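Local coordinates for protein particle-associated glycoside hydrolase (Acinetobacter phage Fri1, PDB 6C72) that probably cleaves the capsular polysaccharide of Acinetobacter baumannii as a trimeric tailspike, degrading the host capsule during virus entry, at residues A26-K31 with S69-T74; N60-D65 with A76-W81; L290-T295 with N323-A328; A484-E489 with D582-L587; T504-S509 with S591-L596. All coordinates share one frame; numbering follows the deposited sequence.

Interaction 1 (A26-K31 with S69-T74); sequences ALRKVK and SVIRVT
R28 lays the carbon part of its side chain across I71, against the R72 carbonyl and the T74 methyl. Its CG meets I71 CG2 at 3.8 Å, the two side chains crossing at about a right angle, while R72 O lies 3.5 Å from the same CG and near the guanidinium plane at its edge. The I71 methyl covers one face of that guanidinium. An extended chain from CG to NE carries the charge past T74, whose CG2 touches R28 CD, to a salt bridge with D65, and a weak bond to N25 is added at NH1. The aliphatic part is thus packed and the charged end paired, which should restrict how the group can turn.

The backbone supplies the polar bond. T74 N donates to R28 O at 3.0 Å, in the carbonyl plane but bent to 144° at the hydrogen, and V73 CA makes a CA-H...O contact with the same oxygen. V73 CG2 also packs against V30 O at 3.4 Å, and L27 CD2 reaches I71 CG2 at 4.1 Å because CG stands anti to the backbone N (chi1 -169°).

The type I turn from L27 to V30, which overlaps the helix beginning at residue 24, is set against the end of strand 70-72, an outermost strand of the small N-terminal sheet, with strand 80-83 beside it and Y55 and W57 of strand 54-58 packed against L27, I71 and V73.

Interaction 2 (N60-D65 with A76-W81); sequences NNTATD and AATGAW
G79 N donates to N61 O at 3.0 Å, the hydrogen bond that ties the two segments together. It is nearly straight, 168° at the hydrogen, with the donor tilted slightly from the carbonyl plane. G79 adopts positive-phi backbone angles that glycine tolerates because it has no side chain to collide with the carbonyl before it, and it does so just before strand 80-83 begins.

While the backbone carbonyl of N61 serves this bond, its side-chain oxygen works within its own segment, accepting from A63 N at 2.9 Å from N61 OD1. The A63 donor stands above the plane of the side-chain amide, 52° out of it, and the N-H is clearly bent, so no lone pair is met squarely. An asparagine oxygen accepting from the backbone N two residues further on defines an Asx turn, and this one shapes the loop that leaves strand 54-58. A first torsion that turns CG away from the backbone N (chi1 -169°) lets the amide reach forward to A63 while lying against A80, whose CB is 3.6 Å from N61 OD1 and 3.7 Å from N61 CB.

Beyond the backbone bond, two threonines lie side by side and point the same way, T62 CG2 meeting T78 CG2 at 3.6 Å. Their methyls form a small apolar patch at the exposed end of the contact, while T78 OG1 turns to the carbonyl of A59. V70 and R72 of strand 70-72 also pack against N61 and A80.

Interaction 3 (L290-T295 with N323-A328); sequences LKPELT and NALASA
L290, P292 and L325 bury the most surface in this contact. L290 spreads its CD2 branch over the second segment, 3.7 Å from L325 CG, the two leucine side chains meeting obliquely; N323 is a further neighbour of L290. L325 points toward residues 290-295 and presents its CB to the proline ring, with P292 CG at 4.1 Å, so one leucine serves two neighbours. P292 also rests its CB against the carbonyl of A326, 3.2 Å from A326 O.

Next along the chain the contact turns polar. S327 swings its hydroxyl away from its own N (chi1 -174°), and OG donates to P292 O at 2.7 Å, in the carbonyl plane and on a lone pair. A water also donates to P292 O, at 2.9 Å, and accepts from A328 N, giving that carbonyl two donors. T295 closes this end, its CG2 resting 3.6 Å from A328 O.

P292 sits within a type I turn from K291 to L294. The turn follows strand 286-289, and residues 323-328 run on from strand 321-324, its parallel neighbour. Stacking of the loops that follow parallel strands of successive coils is consistent with a parallel beta-helix, the right-handed fold familiar in tailspikes.

Interaction 4 (A484-E489 with D582-L587); sequences AYFNTE and DVFSAL
F486 turns the edge of its ring to one face of F584 in a T-shaped pair, centroids 4.9 Å apart and planes at 73°. F486 CD2 sits over that face, offset toward the rim, and F486 CE2 approaches D582 CB to 3.5 Å. The ring of F486 lies alongside both residues; K580 of the second subunit makes a cation-pi contact with it. The Y485 ring has S585 O and A586 O at its edge, near its plane.

These rings decorate antiparallel strands 485-494 and 576-585, adjacent strands, second and third in the six-stranded sheet of the C-terminal domain. The hydrogen-bonded pairs Y485-S585 and N487-V583 alternate with the non-hydrogen-bonded pairs F486-F584 and T488-D582, so the phenylalanines share one face with T488 and D582. Y485 N donates to S585 O at 2.7 Å, and V583 N to N487 O at 2.8 Å.

On the face of Y485, N487, V583 and S585, a water accepts from N487 ND2 at 3.1 Å and donates to V583 O at 2.7 Å. On the opposite face, with the phenylalanines, T488 OG1 lies 3.0 Å from D582 OD1, a carboxylate oxygen that also forms a salt bridge with K580 of its own chain.

Interaction 5 (T504-S509 with S591-L596); sequences TVPLRS and SKVTWL
T504 and L596 cross at a slant, with T504 OG1 3.7 Å from L596 CD1. The hydroxyl stands anti to the carbonyl carbon (chi1 -63°), and its hydrogen-bonding partner is the T564 hydroxyl on the neighbouring strand rather than anything in residues 591-596. T504 and T594 present their side chains on the same face of the sheet, as opposed residues of an antiparallel hydrogen-bonded pair. Both backbone bonds of that pair are formed: T594 N donates to T504 O at 2.9 Å with an N-H...O angle of 172°, and T504 N donates to T594 O at the same length but bent to 147°.

One residue further, the pairing gives way to apolar packing. V593 CB rests 3.5 Å from T504 O, and V593 CG1 lies 4.3 Å from V505 CG1 and 4.2 Å from P506 CD. The other methyl of V593, CG2, sits over one face of the W595 ring, offset toward its rim. P506 points toward the second segment and sets its ring against the backbone there, CG being 3.7 Å from K592 O. Having no N-H, the proline cannot carry the ladder on through its own nitrogen.

The pair joins edge strand 594-595 to strand 500-504 in the four-stranded sheet, and V593 also packs on V581 and V583 of strand 576-585. K592 and W595 are held by E489. Chemically, then, between these two segments two backbone bonds fix the T504-T594 pairing, and apolar packing of valine, proline and leucine adds to them.

The five contacts follow the long axis of the tailspike. Interactions 1 and 2, about 8 Å apart between centres, share the N-terminal sheet through neighbouring strands 70-72 and 80-83; their segments alternate along the chain, and R72 of one bonds to D65 and A63 of the other. Interaction 3, in the central parallel beta-helix, lies about 54 Å from interaction 1 and about 70 Å from interaction 4, centre to centre. Interactions 4 and 5, with centres about 10 Å apart, also alternate in sequence and join two antiparallel sheets of the C-terminal domain, where E489 pairs with K592. Both touch the second subunit, so this far end, its centres over 100 Å from that of interaction 1, takes part in trimer assembly.

Interaction 1 (A26-K31 with S69-T74)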
# COMPACT_ATOMS: atom_id res chain seq x y z
N ALA A 26 29.67 6.13 -49.33
CA ALA A 26 31.06 5.74 -49.58
C ALA A 26 31.26 4.25 -49.34
O ALA A 26 32.00 3.59 -50.08
CB ALA A 26 32.00 6.57 -48.69
N LEU A 27 30.58 3.70 -48.32
CA LEU A 27 30.67 2.27 -48.03
C LEU A 27 30.15 1.43 -49.19
O LEU A 27 30.70 0.36 -49.48
CB LEU A 27 29.90 1.97 -46.74
CG LEU A 27 30.04 0.61 -46.05
CD1 LEU A 27 31.47 0.33 -45.62
CD2 LEU A 27 29.09 0.53 -44.86
N ARG A 28 29.11 1.90 -49.89
CA ARG A 28 28.57 1.16 -51.02
C ARG A 28 29.54 1.05 -52.19
O ARG A 28 29.30 0.27 -53.11
CB ARG A 28 27.27 1.80 -51.50
CG ARG A 28 26.12 1.73 -50.52
CD ARG A 28 24.79 2.06 -51.18
NE ARG A 28 23.68 1.70 -50.30
CZ ARG A 28 23.00 2.57 -49.54
NH1 ARG A 28 23.30 3.86 -49.57
NH2 ARG A 28 22.01 2.13 -48.76
N LYS A 29 30.64 1.81 -52.17
CA LYS A 29 31.62 1.80 -53.24
C LYS A 29 32.90 1.07 -52.84
O LYS A 29 33.87 1.07 -53.60
CB LYS A 29 31.93 3.23 -53.68
CG LYS A 29 30.72 4.02 -54.19
CD LYS A 29 31.06 5.52 -54.30
CE LYS A 29 29.95 6.33 -54.98
NZ LYS A 29 30.24 6.59 -56.43
N VAL A 30 32.92 0.44 -51.67
CA VAL A 30 34.10 -0.22 -51.14
C VAL A 30 33.73 -1.67 -50.86
O VAL A 30 32.74 -1.94 -50.18
CB VAL A 30 34.63 0.47 -49.87
CG1 VAL A 30 35.97 -0.11 -49.46
CG2 VAL A 30 34.72 1.97 -50.08
N LYS A 31 34.53 -2.59 -51.38
CA LYS A 31 34.33 -4.02 -51.19
C LYS A 31 35.23 -4.56 -50.09
O LYS A 31 36.38 -4.15 -49.96
CB LYS A 31 34.62 -4.75 -52.50
CG LYS A 31 33.61 -4.48 -53.59
CD LYS A 31 33.95 -5.30 -54.83
CE LYS A 31 33.85 -6.79 -54.53
NZ LYS A 31 34.05 -7.64 -55.74
N SER A 69 20.43 -2.57 -41.86
CA SER A 69 21.15 -3.79 -41.52
C SER A 69 21.97 -4.34 -42.68
O SER A 69 23.00 -4.99 -42.44
CB SER A 69 20.16 -4.86 -41.05
OG SER A 69 19.33 -5.28 -42.11
N VAL A 70 21.55 -4.09 -43.92
CA VAL A 70 22.22 -4.61 -45.10
C VAL A 70 22.60 -3.43 -45.99
O VAL A 70 21.71 -2.74 -46.52
CB VAL A 70 21.33 -5.61 -45.87
CG1 VAL A 70 22.00 -6.05 -47.16
CG2 VAL A 70 21.04 -6.81 -45.00
N ILE A 71 23.90 -3.21 -46.17
CA ILE A 71 24.41 -2.16 -47.05
C ILE A 71 25.04 -2.87 -48.25
O ILE A 71 26.16 -3.38 -48.17
CB ILE A 71 25.41 -1.24 -46.33
CG1 ILE A 71 24.77 -0.64 -45.07
CG2 ILE A 71 25.89 -0.13 -47.26
CD1 ILE A 71 23.46 0.10 -45.32
N ARG A 72 24.31 -2.91 -49.37
CA ARG A 72 24.79 -3.63 -50.54
C ARG A 72 25.77 -2.76 -51.33
O ARG A 72 25.53 -1.56 -51.53
CB ARG A 72 23.62 -4.05 -51.42
CG ARG A 72 22.71 -5.12 -50.80
CD ARG A 72 23.38 -6.48 -50.83
NE ARG A 72 23.83 -6.81 -52.18
CZ ARG A 72 23.04 -7.30 -53.14
NH1 ARG A 72 21.75 -7.51 -52.91
NH2 ARG A 72 23.53 -7.57 -54.33
N VAL A 73 26.85 -3.37 -51.79
CA VAL A 73 27.84 -2.69 -52.61
C VAL A 73 27.29 -2.54 -54.02
O VAL A 73 26.92 -3.53 -54.66
CB VAL A 73 29.18 -3.44 -52.60
CG1 VAL A 73 30.09 -2.91 -53.68
CG2 VAL A 73 29.85 -3.26 -51.26
N THR A 74 27.19 -1.29 -54.49
CA THR A 74 26.58 -0.99 -55.77
C THR A 74 27.44 -1.41 -56.96
O THR A 74 26.91 -1.69 -58.04
CB THR A 74 26.28 0.50 -55.86
OG1 THR A 74 27.50 1.24 -55.65
CG2 THR A 74 25.28 0.91 -54.79

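Interaction 2 (N60-D65 with A76-W81)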
# COMPACT_ATOMS: atom_id res chain seq x y z
N ASN A 60 28.95 -12.93 -49.92
CA ASN A 60 27.90 -13.63 -50.65
C ASN A 60 26.53 -12.99 -50.52
O ASN A 60 25.60 -13.44 -51.20
CB ASN A 60 27.82 -15.08 -50.17
CG ASN A 60 29.18 -15.74 -50.08
OD1 ASN A 60 29.97 -15.68 -51.03
ND2 ASN A 60 29.46 -16.36 -48.94
N ASN A 61 26.38 -11.96 -49.69
CA ASN A 61 25.05 -11.46 -49.35
C ASN A 61 24.34 -10.90 -50.58
O ASN A 61 24.87 -10.06 -51.30
CB ASN A 61 25.16 -10.37 -48.29
CG ASN A 61 23.82 -10.00 -47.71
OD1 ASN A 61 23.04 -9.28 -48.32
ND2 ASN A 61 23.56 -10.47 -46.49
N THR A 62 23.10 -11.36 -50.78
CA THR A 62 22.23 -10.89 -51.85
C THR A 62 20.90 -10.36 -51.32
O THR A 62 19.95 -10.20 -52.08
CB THR A 62 21.97 -12.00 -52.87
OG1 THR A 62 21.30 -13.09 -52.23
CG2 THR A 62 23.27 -12.47 -53.47
N ALA A 63 20.83 -10.09 -50.02
CA ALA A 63 19.61 -9.54 -49.46
C ALA A 63 19.39 -8.13 -50.00
O ALA A 63 20.31 -7.48 -50.52
CB ALA A 63 19.68 -9.51 -47.93
N THR A 64 18.18 -7.64 -49.83
CA THR A 64 17.86 -6.31 -50.31
C THR A 64 18.48 -5.27 -49.39
O THR A 64 18.44 -5.40 -48.16
CB THR A 64 16.35 -6.12 -50.40
OG1 THR A 64 15.80 -7.14 -51.24
CG2 THR A 64 16.02 -4.74 -50.96
N ASP A 65 19.09 -4.25 -50.00
CA ASP A 65 19.62 -3.13 -49.24
C ASP A 65 18.47 -2.42 -48.53
O ASP A 65 17.48 -2.04 -49.17
CB ASP A 65 20.36 -2.18 -50.18
CG ASP A 65 21.16 -1.10 -49.45
OD1 ASP A 65 20.56 -0.32 -48.67
OD2 ASP A 65 22.40 -1.04 -49.64
N ALA A 76 29.32 -4.10 -57.29
CA ALA A 76 29.54 -5.54 -57.31
C ALA A 76 28.19 -6.24 -57.40
O ALA A 76 27.17 -5.70 -56.96
CB ALA A 76 30.31 -6.02 -56.07
N ALA A 77 28.17 -7.44 -57.98
CA ALA A 77 26.90 -8.15 -58.12
C ALA A 77 26.41 -8.68 -56.78
O ALA A 77 25.19 -8.74 -56.55
CB ALA A 77 27.04 -9.28 -59.13
N THR A 78 27.32 -9.12 -55.90
CA THR A 78 26.97 -9.58 -54.56
C THR A 78 27.90 -8.94 -53.54
O THR A 78 28.99 -8.46 -53.86
CB THR A 78 27.05 -11.11 -54.39
OG1 THR A 78 28.42 -11.53 -54.48
CG2 THR A 78 26.21 -11.83 -55.44
N GLY A 79 27.47 -9.00 -52.27
CA GLY A 79 28.27 -8.44 -51.20
C GLY A 79 27.54 -7.36 -50.42
O GLY A 79 26.83 -6.54 -51.01
N ALA A 80 27.67 -7.39 -49.10
CA ALA A 80 27.04 -6.37 -48.28
C ALA A 80 27.84 -6.16 -47.01
O ALA A 80 28.52 -7.07 -46.51
CB ALA A 80 25.60 -6.73 -47.92
N TRP A 81 27.78 -4.94 -46.50
CA TRP A 81 28.26 -4.65 -45.16
C TRP A 81 27.09 -4.78 -44.20
O TRP A 81 26.05 -4.15 -44.39
CB TRP A 81 28.86 -3.25 -45.09
CG TRP A 81 30.06 -3.08 -45.96
CD1 TRP A 81 30.09 -2.58 -47.22
CD2 TRP A 81 31.41 -3.43 -45.63
NE1 TRP A 81 31.38 -2.59 -47.70
CE2 TRP A 81 32.21 -3.11 -46.74
CE3 TRP A 81 32.02 -3.99 -44.50
CZ2 TRP A 81 33.59 -3.32 -46.75
CZ3 TRP A 81 33.40 -4.21 -44.52
CH2 TRP A 81 34.16 -3.87 -45.63

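Interaction 3 (L290-T295 with N323-A328)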
# COMPACT_ATOMS: atom_id res chain seq x y z
N LEU A 290 -3.80 23.41 -19.33
CA LEU A 290 -3.46 24.80 -19.04
C LEU A 290 -3.48 25.70 -20.27
O LEU A 290 -2.94 26.80 -20.24
CB LEU A 290 -2.09 24.87 -18.36
CG LEU A 290 -2.00 24.13 -17.03
CD1 LEU A 290 -0.65 24.37 -16.36
CD2 LEU A 290 -3.15 24.54 -16.10
N LYS A 291 -4.13 25.26 -21.36
CA LYS A 291 -4.28 26.06 -22.57
C LYS A 291 -5.77 26.24 -22.83
O LYS A 291 -6.35 25.56 -23.69
CB LYS A 291 -3.59 25.40 -23.76
CG LYS A 291 -2.13 25.07 -23.51
CD LYS A 291 -1.35 25.08 -24.80
CE LYS A 291 0.15 24.96 -24.57
NZ LYS A 291 0.87 25.04 -25.89
N PRO A 292 -6.42 27.19 -22.14
CA PRO A 292 -7.90 27.28 -22.23
C PRO A 292 -8.41 27.59 -23.62
O PRO A 292 -9.54 27.21 -23.95
CB PRO A 292 -8.24 28.41 -21.25
CG PRO A 292 -7.01 28.61 -20.41
CD PRO A 292 -5.85 28.22 -21.26
N GLU A 293 -7.60 28.25 -24.45
CA GLU A 293 -8.02 28.53 -25.82
C GLU A 293 -8.16 27.27 -26.65
O GLU A 293 -8.94 27.25 -27.61
CB GLU A 293 -7.03 29.50 -26.48
CG GLU A 293 -5.64 28.91 -26.72
CD GLU A 293 -4.73 28.85 -25.48
OE1 GLU A 293 -5.16 29.19 -24.35
OE2 GLU A 293 -3.54 28.48 -25.65
N LEU A 294 -7.46 26.20 -26.28
CA LEU A 294 -7.59 24.90 -26.96
C LEU A 294 -8.63 24.11 -26.19
O LEU A 294 -8.32 23.32 -25.29
CB LEU A 294 -6.24 24.19 -26.99
CG LEU A 294 -5.12 24.92 -27.72
CD1 LEU A 294 -3.81 24.16 -27.46
CD2 LEU A 294 -5.41 24.99 -29.22
N THR A 295 -9.89 24.29 -26.59
CA THR A 295 -11.01 23.74 -25.84
C THR A 295 -10.94 22.21 -25.79
O THR A 295 -10.50 21.55 -26.74
CB THR A 295 -12.32 24.20 -26.47
OG1 THR A 295 -12.36 23.80 -27.85
CG2 THR A 295 -12.40 25.73 -26.39
N ASN A 323 -4.50 19.23 -12.89
CA ASN A 323 -4.56 20.68 -12.91
C ASN A 323 -5.30 21.16 -14.14
O ASN A 323 -4.96 20.77 -15.26
CB ASN A 323 -3.13 21.27 -12.86
CG ASN A 323 -3.11 22.75 -12.59
OD1 ASN A 323 -4.16 23.37 -12.40
ND2 ASN A 323 -1.92 23.33 -12.55
N ALA A 324 -6.28 22.02 -13.95
CA ALA A 324 -7.05 22.51 -15.08
C ALA A 324 -7.46 23.95 -14.84
O ALA A 324 -7.75 24.35 -13.71
CB ALA A 324 -8.30 21.64 -15.34
N LEU A 325 -7.42 24.74 -15.90
CA LEU A 325 -8.01 26.07 -15.91
C LEU A 325 -9.33 26.01 -16.66
O LEU A 325 -9.54 25.13 -17.51
CB LEU A 325 -7.08 27.10 -16.56
CG LEU A 325 -5.67 27.24 -15.95
CD1 LEU A 325 -4.78 28.14 -16.83
CD2 LEU A 325 -5.75 27.75 -14.52
N ALA A 326 -10.22 26.93 -16.33
CA ALA A 326 -11.52 26.95 -16.98
C ALA A 326 -11.34 27.07 -18.50
O ALA A 326 -10.44 27.76 -18.98
CB ALA A 326 -12.36 28.11 -16.44
N SER A 327 -12.17 26.34 -19.24
CA SER A 327 -12.14 26.38 -20.69
C SER A 327 -13.55 26.22 -21.24
O SER A 327 -14.37 25.51 -20.66
CB SER A 327 -11.22 25.30 -21.25
OG SER A 327 -11.09 25.44 -22.65
N ALA A 328 -13.84 26.90 -22.36
CA ALA A 328 -15.18 26.90 -22.94
C ALA A 328 -15.63 25.48 -23.30
O ALA A 328 -15.02 24.82 -24.14
CB ALA A 328 -15.21 27.81 -24.17
O HOH W 1 -11.86 28.85 -23.55

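Interaction 4 (A484-E489 with D582-L587)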
# COMPACT_ATOMS: atom_id res chain seq x y z
N ALA A 484 -26.11 -10.98 38.94
CA ALA A 484 -27.38 -10.26 38.93
C ALA A 484 -27.63 -9.79 37.50
O ALA A 484 -26.73 -9.22 36.87
CB ALA A 484 -27.36 -9.07 39.90
N TYR A 485 -28.84 -10.06 36.99
CA TYR A 485 -29.16 -9.78 35.60
C TYR A 485 -30.55 -9.19 35.46
O TYR A 485 -31.48 -9.57 36.18
CB TYR A 485 -29.05 -11.05 34.74
CG TYR A 485 -27.66 -11.61 34.71
CD1 TYR A 485 -27.22 -12.46 35.72
CD2 TYR A 485 -26.78 -11.29 33.69
CE1 TYR A 485 -25.94 -12.97 35.71
CE2 TYR A 485 -25.50 -11.81 33.66
CZ TYR A 485 -25.08 -12.65 34.67
OH TYR A 485 -23.80 -13.16 34.64
N PHE A 486 -30.68 -8.26 34.53
CA PHE A 486 -31.96 -7.69 34.13
C PHE A 486 -32.01 -7.74 32.60
O PHE A 486 -31.19 -7.11 31.94
CB PHE A 486 -32.11 -6.26 34.65
CG PHE A 486 -33.35 -5.57 34.20
CD1 PHE A 486 -33.38 -4.87 33.02
CD2 PHE A 486 -34.50 -5.61 34.98
CE1 PHE A 486 -34.52 -4.23 32.59
CE2 PHE A 486 -35.66 -4.97 34.56
CZ PHE A 486 -35.67 -4.28 33.37
N ASN A 487 -32.94 -8.52 32.06
CA ASN A 487 -33.12 -8.65 30.62
C ASN A 487 -34.56 -8.37 30.27
O ASN A 487 -35.48 -8.83 30.95
CB ASN A 487 -32.74 -10.02 30.10
CG ASN A 487 -31.24 -10.22 30.04
OD1 ASN A 487 -30.60 -9.85 29.06
ND2 ASN A 487 -30.67 -10.79 31.11
N THR A 488 -34.76 -7.64 29.18
CA THR A 488 -36.09 -7.27 28.75
C THR A 488 -36.25 -7.61 27.27
O THR A 488 -35.34 -7.37 26.47
CB THR A 488 -36.35 -5.78 29.06
OG1 THR A 488 -37.62 -5.39 28.54
CG2 THR A 488 -35.29 -4.90 28.45
N GLU A 489 -37.37 -8.25 26.93
CA GLU A 489 -37.78 -8.53 25.56
C GLU A 489 -39.22 -8.08 25.36
O GLU A 489 -39.97 -7.88 26.33
CB GLU A 489 -37.64 -10.02 25.20
CG GLU A 489 -36.21 -10.51 25.05
CD GLU A 489 -36.14 -12.00 24.76
OE1 GLU A 489 -36.93 -12.78 25.34
OE2 GLU A 489 -35.27 -12.41 23.95
N ASP A 582 -39.75 -7.92 31.80
CA ASP A 582 -38.51 -7.62 32.52
C ASP A 582 -38.20 -8.79 33.43
O ASP A 582 -39.03 -9.17 34.26
CB ASP A 582 -38.65 -6.34 33.35
CG ASP A 582 -39.12 -5.14 32.53
OD1 ASP A 582 -38.88 -5.09 31.30
OD2 ASP A 582 -39.71 -4.21 33.13
N VAL A 583 -37.02 -9.38 33.28
CA VAL A 583 -36.62 -10.54 34.06
C VAL A 583 -35.43 -10.15 34.94
O VAL A 583 -34.42 -9.65 34.44
CB VAL A 583 -36.25 -11.75 33.18
CG1 VAL A 583 -35.89 -12.95 34.03
CG2 VAL A 583 -37.39 -12.09 32.22
N PHE A 584 -35.57 -10.40 36.24
CA PHE A 584 -34.51 -10.23 37.23
C PHE A 584 -34.04 -11.62 37.61
O PHE A 584 -34.85 -12.45 38.05
CB PHE A 584 -35.03 -9.49 38.47
CG PHE A 584 -35.67 -8.16 38.18
CD1 PHE A 584 -36.92 -8.07 37.60
CD2 PHE A 584 -35.01 -6.98 38.53
CE1 PHE A 584 -37.49 -6.85 37.34
CE2 PHE A 584 -35.59 -5.74 38.27
CZ PHE A 584 -36.83 -5.68 37.67
N SER A 585 -32.74 -11.90 37.47
CA SER A 585 -32.25 -13.23 37.81
C SER A 585 -30.82 -13.14 38.30
O SER A 585 -30.15 -12.12 38.14
CB SER A 585 -32.34 -14.17 36.62
OG SER A 585 -31.43 -13.80 35.61
N ALA A 586 -30.35 -14.24 38.88
CA ALA A 586 -28.96 -14.32 39.35
C ALA A 586 -28.03 -14.98 38.35
O ALA A 586 -26.81 -14.94 38.53
CB ALA A 586 -28.89 -15.09 40.67
N LEU A 587 -28.58 -15.61 37.32
CA LEU A 587 -27.80 -16.33 36.33
C LEU A 587 -28.41 -16.08 34.96
O LEU A 587 -29.62 -15.88 34.84
CB LEU A 587 -27.76 -17.85 36.57
CG LEU A 587 -26.92 -18.37 37.72
CD1 LEU A 587 -27.17 -19.88 37.85
CD2 LEU A 587 -25.44 -18.05 37.52
O HOH W 2 -32.52 -11.41 33.58

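Interaction 5 (T504-S509 with S591-L596)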
# COMPACT_ATOMS: atom_id res chain seq x y z
N THR A 504 -43.75 -18.42 29.15
CA THR A 504 -43.47 -19.11 30.41
C THR A 504 -42.26 -18.44 31.05
O THR A 504 -41.19 -18.38 30.43
CB THR A 504 -43.19 -20.60 30.16
OG1 THR A 504 -44.36 -21.22 29.63
CG2 THR A 504 -42.81 -21.30 31.44
N VAL A 505 -42.43 -17.94 32.26
CA VAL A 505 -41.35 -17.24 32.97
C VAL A 505 -40.41 -18.29 33.56
O VAL A 505 -40.85 -19.38 33.94
CB VAL A 505 -41.90 -16.29 34.05
CG1 VAL A 505 -42.74 -15.19 33.42
CG2 VAL A 505 -42.71 -17.07 35.06
N PRO A 506 -39.11 -18.00 33.65
CA PRO A 506 -38.17 -18.99 34.17
C PRO A 506 -38.26 -19.08 35.69
O PRO A 506 -38.86 -18.24 36.36
CB PRO A 506 -36.80 -18.44 33.74
CG PRO A 506 -37.01 -16.98 33.64
CD PRO A 506 -38.44 -16.77 33.21
N LEU A 507 -37.63 -20.13 36.22
CA LEU A 507 -37.50 -20.25 37.67
C LEU A 507 -36.46 -19.27 38.19
O LEU A 507 -35.80 -18.55 37.41
CB LEU A 507 -37.11 -21.69 38.04
CG LEU A 507 -38.21 -22.73 37.86
CD1 LEU A 507 -37.62 -24.13 37.89
CD2 LEU A 507 -39.25 -22.55 38.95
N ARG A 508 -36.32 -19.22 39.52
CA ARG A 508 -35.26 -18.45 40.17
C ARG A 508 -35.19 -17.02 39.64
O ARG A 508 -34.11 -16.51 39.32
CB ARG A 508 -33.90 -19.12 40.00
CG ARG A 508 -33.87 -20.61 40.26
CD ARG A 508 -32.46 -21.11 40.08
NE ARG A 508 -32.32 -22.56 40.24
CZ ARG A 508 -31.16 -23.19 40.20
NH1 ARG A 508 -30.03 -22.50 40.00
NH2 ARG A 508 -31.11 -24.50 40.35
N SER A 509 -36.34 -16.38 39.49
CA SER A 509 -36.35 -15.07 38.85
C SER A 509 -37.59 -14.33 39.28
O SER A 509 -38.58 -14.93 39.71
CB SER A 509 -36.29 -15.18 37.32
OG SER A 509 -37.45 -15.80 36.76
N SER A 591 -32.67 -15.95 32.76
CA SER A 591 -32.82 -14.54 32.45
C SER A 591 -33.82 -14.26 31.33
O SER A 591 -34.11 -13.09 31.06
CB SER A 591 -31.46 -13.95 32.07
OG SER A 591 -31.00 -14.51 30.86
N LYS A 592 -34.38 -15.29 30.71
CA LYS A 592 -35.25 -15.09 29.55
C LYS A 592 -36.48 -15.97 29.64
O LYS A 592 -36.39 -17.14 30.02
CB LYS A 592 -34.51 -15.37 28.23
CG LYS A 592 -33.62 -14.23 27.73
CD LYS A 592 -32.50 -14.74 26.84
CE LYS A 592 -33.03 -15.46 25.57
NZ LYS A 592 -33.72 -14.62 24.52
N VAL A 593 -37.63 -15.41 29.25
CA VAL A 593 -38.86 -16.18 29.19
C VAL A 593 -38.83 -17.08 27.96
O VAL A 593 -38.03 -16.88 27.03
CB VAL A 593 -40.09 -15.26 29.15
CG1 VAL A 593 -40.02 -14.23 30.23
CG2 VAL A 593 -40.22 -14.62 27.77
N THR A 594 -39.72 -18.07 27.95
CA THR A 594 -39.95 -18.89 26.77
C THR A 594 -41.20 -18.36 26.08
O THR A 594 -42.29 -18.41 26.65
CB THR A 594 -40.11 -20.36 27.11
OG1 THR A 594 -38.95 -20.83 27.81
CG2 THR A 594 -40.30 -21.16 25.83
N TRP A 595 -41.03 -17.82 24.88
CA TRP A 595 -42.16 -17.35 24.09
C TRP A 595 -42.84 -18.53 23.42
O TRP A 595 -42.19 -19.43 22.89
CB TRP A 595 -41.69 -16.36 23.03
CG TRP A 595 -41.11 -15.11 23.61
CD1 TRP A 595 -39.80 -14.77 23.68
CD2 TRP A 595 -41.84 -14.02 24.22
NE1 TRP A 595 -39.65 -13.54 24.28
CE2 TRP A 595 -40.89 -13.06 24.62
CE3 TRP A 595 -43.20 -13.77 24.44
CZ2 TRP A 595 -41.25 -11.86 25.24
CZ3 TRP A 595 -43.55 -12.59 25.06
CH2 TRP A 595 -42.58 -11.65 25.46
N LEU A 596 -44.17 -18.54 23.47
CA LEU A 596 -44.94 -19.67 22.95
C LEU A 596 -45.66 -19.31 21.65
O LEU A 596 -45.95 -18.14 21.40
CB LEU A 596 -45.93 -20.14 24.00
CG LEU A 596 -45.20 -20.45 25.31
CD1 LEU A 596 -46.19 -20.72 26.43
CD2 LEU A 596 -44.26 -21.63 25.11